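Local structure of ABC transporter, substrate binding protein (Polyamine) (Agrobacterium tumefaciens, 4EUO) at residues I177-A190 and E193-L207. The protein binds gamma-aminobutyrate (GABA) selectively, probably as the periplasmic receptor of an ABC transporter. Residues are numbered along the deposited sequence; the frame is centred on the assembly and turned at random.
Sequences IWWSGGAQSQQLIA and EAPFGSVWNGRMTAL. With ABU (gamma-amino-butanoic acid), chain E.
W179 sets the edge of its six-membered ring against a face of W200, with the planes at 77° and CH2 of W179 3.4 Å from CE2 of W200. The indole N-H secures the W179 ring in this T-shaped pair: NE1 donates to the backbone O of S198 at 2.9 Å, close to the ring plane. The opposite face of W200 carries the aliphatic chain of gamma-aminobutyrate, with CB of the ligand over the ring centre, so W179 acts as a second shell behind a pocket wall.

The polar part of the contact centres on R203, a knob among G182, A183, S185 and Q186. CA of G182 lies over one face of the guanidinium, 3.5 Å from CZ, where the absence of a side chain lets the flat group settle on the first turn of helix 182-190. Q186 reaches across with its chain extended beyond CG (chi2 168°) and grips R203 twice: NH1 of R203 donates to OE1 of Q186 at 3.3 Å, approaching from above the amide plane, while NE2 of Q186 gives a shorter bond, 3.0 Å, to a lone pair of the backbone O of R203. R203 meets the ligand carboxylate in a bidentate pairing, NE to O and a nearly straight NH2 to OXT bond of 2.8 Å; T12 also binds the ligand. One backbone bond also joins the segments, from N of A194 to O of L188.

In the apolar part, CD1 of I189 rests against the carbonyl O of A194 and CA of F196, its CG1 touches V199 and M204, and L207 covers Q186 and A190.

Strands 177-179 and 196-200 run nearly parallel, joined through helix 182-190 in a beta-alpha-beta crossover, and strand 132-135 pairs between them, as in the alpha/beta lobes of periplasmic binding proteins, here presenting W200 and R203 to the GABA site.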
# COMPACT_ATOMS: atom_id res chain seq x y z
N ILE A 177 5.63 -3.09 -18.07
CA ILE A 177 6.89 -3.08 -17.37
C ILE A 177 6.44 -3.12 -15.88
O ILE A 177 5.67 -2.24 -15.44
CB ILE A 177 7.77 -1.85 -17.64
CG1 ILE A 177 8.18 -1.80 -19.12
CG2 ILE A 177 9.03 -1.89 -16.72
CD1 ILE A 177 8.99 -0.60 -19.48
N TRP A 178 6.89 -4.10 -15.13
CA TRP A 178 6.44 -4.27 -13.75
C TRP A 178 7.22 -3.40 -12.80
O TRP A 178 8.41 -3.19 -13.01
CB TRP A 178 6.61 -5.74 -13.34
CG TRP A 178 5.88 -6.68 -14.25
CD1 TRP A 178 6.41 -7.41 -15.28
CD2 TRP A 178 4.49 -7.01 -14.19
NE1 TRP A 178 5.43 -8.17 -15.87
CE2 TRP A 178 4.24 -7.94 -15.23
CE3 TRP A 178 3.42 -6.59 -13.37
CZ2 TRP A 178 2.96 -8.47 -15.45
CZ3 TRP A 178 2.16 -7.13 -13.59
CH2 TRP A 178 1.94 -8.05 -14.63
N TRP A 179 6.54 -2.88 -11.75
CA TRP A 179 7.25 -2.17 -10.68
C TRP A 179 7.29 -3.06 -9.46
O TRP A 179 6.26 -3.60 -9.00
CB TRP A 179 6.72 -0.75 -10.37
CG TRP A 179 5.26 -0.58 -10.06
CD1 TRP A 179 4.27 -0.28 -10.95
CD2 TRP A 179 4.65 -0.58 -8.76
NE1 TRP A 179 3.07 -0.11 -10.29
CE2 TRP A 179 3.27 -0.30 -8.95
CE3 TRP A 179 5.13 -0.77 -7.46
CZ2 TRP A 179 2.39 -0.17 -7.88
CZ3 TRP A 179 4.25 -0.63 -6.40
CH2 TRP A 179 2.89 -0.37 -6.62
N SER A 180 8.52 -3.24 -8.92
CA SER A 180 8.73 -4.08 -7.74
C SER A 180 8.51 -3.35 -6.45
O SER A 180 8.34 -3.99 -5.41
CB SER A 180 10.16 -4.61 -7.74
OG SER A 180 10.32 -5.49 -8.83
N GLY A 181 8.61 -2.04 -6.48
CA GLY A 181 8.47 -1.24 -5.28
C GLY A 181 8.18 0.19 -5.65
O GLY A 181 8.15 0.55 -6.83
N GLY A 182 8.00 1.00 -4.63
CA GLY A 182 7.56 2.37 -4.83
C GLY A 182 8.49 3.24 -5.64
O GLY A 182 8.07 3.91 -6.58
N ALA A 183 9.79 3.19 -5.31
CA ALA A 183 10.75 4.02 -6.04
C ALA A 183 10.85 3.62 -7.50
O ALA A 183 10.95 4.49 -8.37
CB ALA A 183 12.11 3.97 -5.37
N GLN A 184 10.76 2.31 -7.80
CA GLN A 184 10.76 1.88 -9.19
C GLN A 184 9.52 2.38 -9.92
O GLN A 184 9.64 2.80 -11.08
CB GLN A 184 10.87 0.37 -9.32
CG GLN A 184 10.86 -0.07 -10.77
CD GLN A 184 11.30 -1.47 -10.92
OE1 GLN A 184 10.91 -2.37 -10.19
NE2 GLN A 184 12.08 -1.71 -11.97
N SER A 185 8.33 2.41 -9.25
CA SER A 185 7.17 2.97 -9.94
C SER A 185 7.38 4.43 -10.26
O SER A 185 7.00 4.89 -11.35
CB SER A 185 5.89 2.77 -9.14
OG SER A 185 5.80 3.64 -8.02
N GLN A 186 8.02 5.15 -9.33
CA GLN A 186 8.30 6.56 -9.55
C GLN A 186 9.29 6.77 -10.69
O GLN A 186 9.09 7.64 -11.53
CB GLN A 186 8.82 7.17 -8.25
CG GLN A 186 7.72 7.26 -7.17
CD GLN A 186 8.30 7.57 -5.84
OE1 GLN A 186 9.18 6.84 -5.30
NE2 GLN A 186 7.77 8.61 -5.19
N GLN A 187 10.34 5.93 -10.74
CA GLN A 187 11.33 6.03 -11.84
C GLN A 187 10.65 5.76 -13.18
O GLN A 187 10.92 6.48 -14.13
CB GLN A 187 12.43 4.98 -11.59
CG GLN A 187 13.54 4.93 -12.68
CD GLN A 187 13.16 3.91 -13.77
OE1 GLN A 187 13.07 4.25 -14.96
NE2 GLN A 187 12.87 2.66 -13.42
N LEU A 188 9.84 4.70 -13.27
CA LEU A 188 9.21 4.35 -14.53
C LEU A 188 8.32 5.45 -15.05
O LEU A 188 8.39 5.77 -16.25
CB LEU A 188 8.44 3.04 -14.39
CG LEU A 188 9.32 1.81 -14.27
CD1 LEU A 188 8.51 0.59 -13.87
CD2 LEU A 188 10.10 1.53 -15.57
N ILE A 189 7.50 6.07 -14.19
CA ILE A 189 6.63 7.16 -14.60
C ILE A 189 7.49 8.38 -14.96
O ILE A 189 7.34 8.93 -16.06
CB ILE A 189 5.60 7.51 -13.48
CG1 ILE A 189 4.66 6.33 -13.12
CG2 ILE A 189 4.84 8.79 -13.85
CD1 ILE A 189 3.69 5.94 -14.25
N ALA A 190 8.37 8.83 -14.03
CA ALA A 190 9.12 10.06 -14.25
C ALA A 190 10.04 10.01 -15.48
O ALA A 190 10.18 11.04 -16.15
CB ALA A 190 9.91 10.43 -12.99
N GLU A 193 9.77 5.77 -19.17
CA GLU A 193 10.03 4.41 -19.63
C GLU A 193 8.67 3.66 -19.66
O GLU A 193 8.43 2.84 -20.53
CB GLU A 193 11.02 3.71 -18.69
CG GLU A 193 11.54 2.36 -19.12
CD GLU A 193 12.61 1.84 -18.18
OE1 GLU A 193 13.22 2.64 -17.44
OE2 GLU A 193 12.79 0.60 -18.14
N ALA A 194 7.80 3.93 -18.68
CA ALA A 194 6.39 3.47 -18.68
C ALA A 194 5.65 4.65 -18.16
O ALA A 194 5.52 4.86 -16.95
CB ALA A 194 6.20 2.25 -17.80
N PRO A 195 5.23 5.54 -19.07
CA PRO A 195 4.73 6.85 -18.65
C PRO A 195 3.39 6.90 -17.97
O PRO A 195 2.97 7.95 -17.48
CB PRO A 195 4.74 7.67 -19.95
CG PRO A 195 4.49 6.63 -21.00
CD PRO A 195 5.31 5.44 -20.54
N PHE A 196 2.70 5.77 -17.91
CA PHE A 196 1.46 5.69 -17.16
C PHE A 196 1.29 4.29 -16.61
O PHE A 196 1.91 3.35 -17.10
CB PHE A 196 0.22 6.19 -17.96
CG PHE A 196 0.18 5.75 -19.40
CD1 PHE A 196 -0.01 4.42 -19.74
CD2 PHE A 196 0.32 6.68 -20.43
CE1 PHE A 196 -0.05 4.02 -21.09
CE2 PHE A 196 0.25 6.27 -21.78
CZ PHE A 196 0.07 4.95 -22.09
N GLY A 197 0.50 4.18 -15.56
CA GLY A 197 0.27 2.89 -14.95
C GLY A 197 -0.52 3.01 -13.69
O GLY A 197 -0.92 4.12 -13.29
N SER A 198 -0.72 1.86 -13.06
CA SER A 198 -1.44 1.77 -11.79
C SER A 198 -0.43 1.82 -10.65
O SER A 198 0.40 0.91 -10.54
CB SER A 198 -2.22 0.48 -11.72
OG SER A 198 -2.83 0.43 -10.44
N VAL A 199 -0.46 2.88 -9.86
CA VAL A 199 0.57 3.14 -8.87
C VAL A 199 -0.04 3.54 -7.54
O VAL A 199 -1.20 3.97 -7.47
CB VAL A 199 1.52 4.29 -9.37
CG1 VAL A 199 2.26 3.85 -10.64
CG2 VAL A 199 0.73 5.56 -9.65
N TRP A 200 0.76 3.46 -6.47
CA TRP A 200 0.33 3.90 -5.15
C TRP A 200 0.18 5.41 -5.20
O TRP A 200 1.11 6.11 -5.64
CB TRP A 200 1.37 3.50 -4.10
CG TRP A 200 1.52 2.03 -3.87
CD1 TRP A 200 0.53 1.10 -3.83
CD2 TRP A 200 2.73 1.35 -3.50
NE1 TRP A 200 1.05 -0.14 -3.48
CE2 TRP A 200 2.40 -0.01 -3.26
CE3 TRP A 200 4.06 1.75 -3.35
CZ2 TRP A 200 3.35 -0.97 -2.90
CZ3 TRP A 200 5.00 0.82 -2.93
CH2 TRP A 200 4.65 -0.53 -2.74
N ASN A 201 -0.96 5.95 -4.71
CA ASN A 201 -1.22 7.37 -4.91
C ASN A 201 -0.17 8.28 -4.30
O ASN A 201 0.20 9.30 -4.91
CB ASN A 201 -2.63 7.74 -4.45
CG ASN A 201 -2.79 7.75 -2.94
OD1 ASN A 201 -2.95 6.69 -2.30
ND2 ASN A 201 -2.69 8.94 -2.35
N GLY A 202 0.31 7.94 -3.13
CA GLY A 202 1.27 8.77 -2.43
C GLY A 202 2.60 8.86 -3.15
O GLY A 202 3.32 9.85 -3.00
N ARG A 203 2.92 7.87 -4.00
CA ARG A 203 4.17 7.96 -4.77
C ARG A 203 4.08 9.06 -5.82
O ARG A 203 5.10 9.68 -6.14
CB ARG A 203 4.47 6.62 -5.41
CG ARG A 203 4.77 5.53 -4.39
CD ARG A 203 6.17 5.72 -3.80
NE ARG A 203 6.35 4.84 -2.64
CZ ARG A 203 7.54 4.57 -2.09
NH1 ARG A 203 8.64 5.06 -2.63
NH2 ARG A 203 7.63 3.73 -1.06
N MET A 204 2.86 9.35 -6.31
CA MET A 204 2.66 10.46 -7.25
C MET A 204 2.70 11.79 -6.48
O MET A 204 3.33 12.74 -6.96
CB MET A 204 1.33 10.30 -7.99
CG MET A 204 1.25 9.03 -8.83
SD MET A 204 2.55 8.86 -10.09
CE MET A 204 3.78 7.77 -9.23
N THR A 205 2.11 11.85 -5.27
CA THR A 205 2.22 13.04 -4.43
C THR A 205 3.70 13.34 -4.20
O THR A 205 4.12 14.51 -4.31
CB THR A 205 1.54 12.79 -3.09
OG1 THR A 205 0.15 12.61 -3.35
CG2 THR A 205 1.73 13.94 -2.11
N ALA A 206 4.52 12.32 -3.89
CA ALA A 206 5.95 12.57 -3.63
C ALA A 206 6.68 13.06 -4.84
O ALA A 206 7.54 13.95 -4.72
CB ALA A 206 6.59 11.32 -3.08
N LEU A 207 6.38 12.52 -6.02
CA LEU A 207 7.00 13.01 -7.25
C LEU A 207 6.68 14.49 -7.43
O LEU A 207 7.59 15.29 -7.69
CB LEU A 207 6.52 12.25 -8.47
CG LEU A 207 7.24 10.95 -8.78
CD1 LEU A 207 6.58 10.22 -9.93
CD2 LEU A 207 8.75 11.18 -9.09
N ABU E . 1.61 -1.08 0.37
CD ABU E . 1.54 0.35 0.04
CB ABU E . 2.90 1.00 0.08
CG ABU E . 2.77 2.45 -0.23
C ABU E . 4.07 3.21 -0.36
O ABU E . 4.03 4.39 -0.98
OXT ABU E . 5.23 2.72 -0.01
O HOH W 1 10.60 2.90 -2.29
O HOH W 2 3.55 2.82 -6.62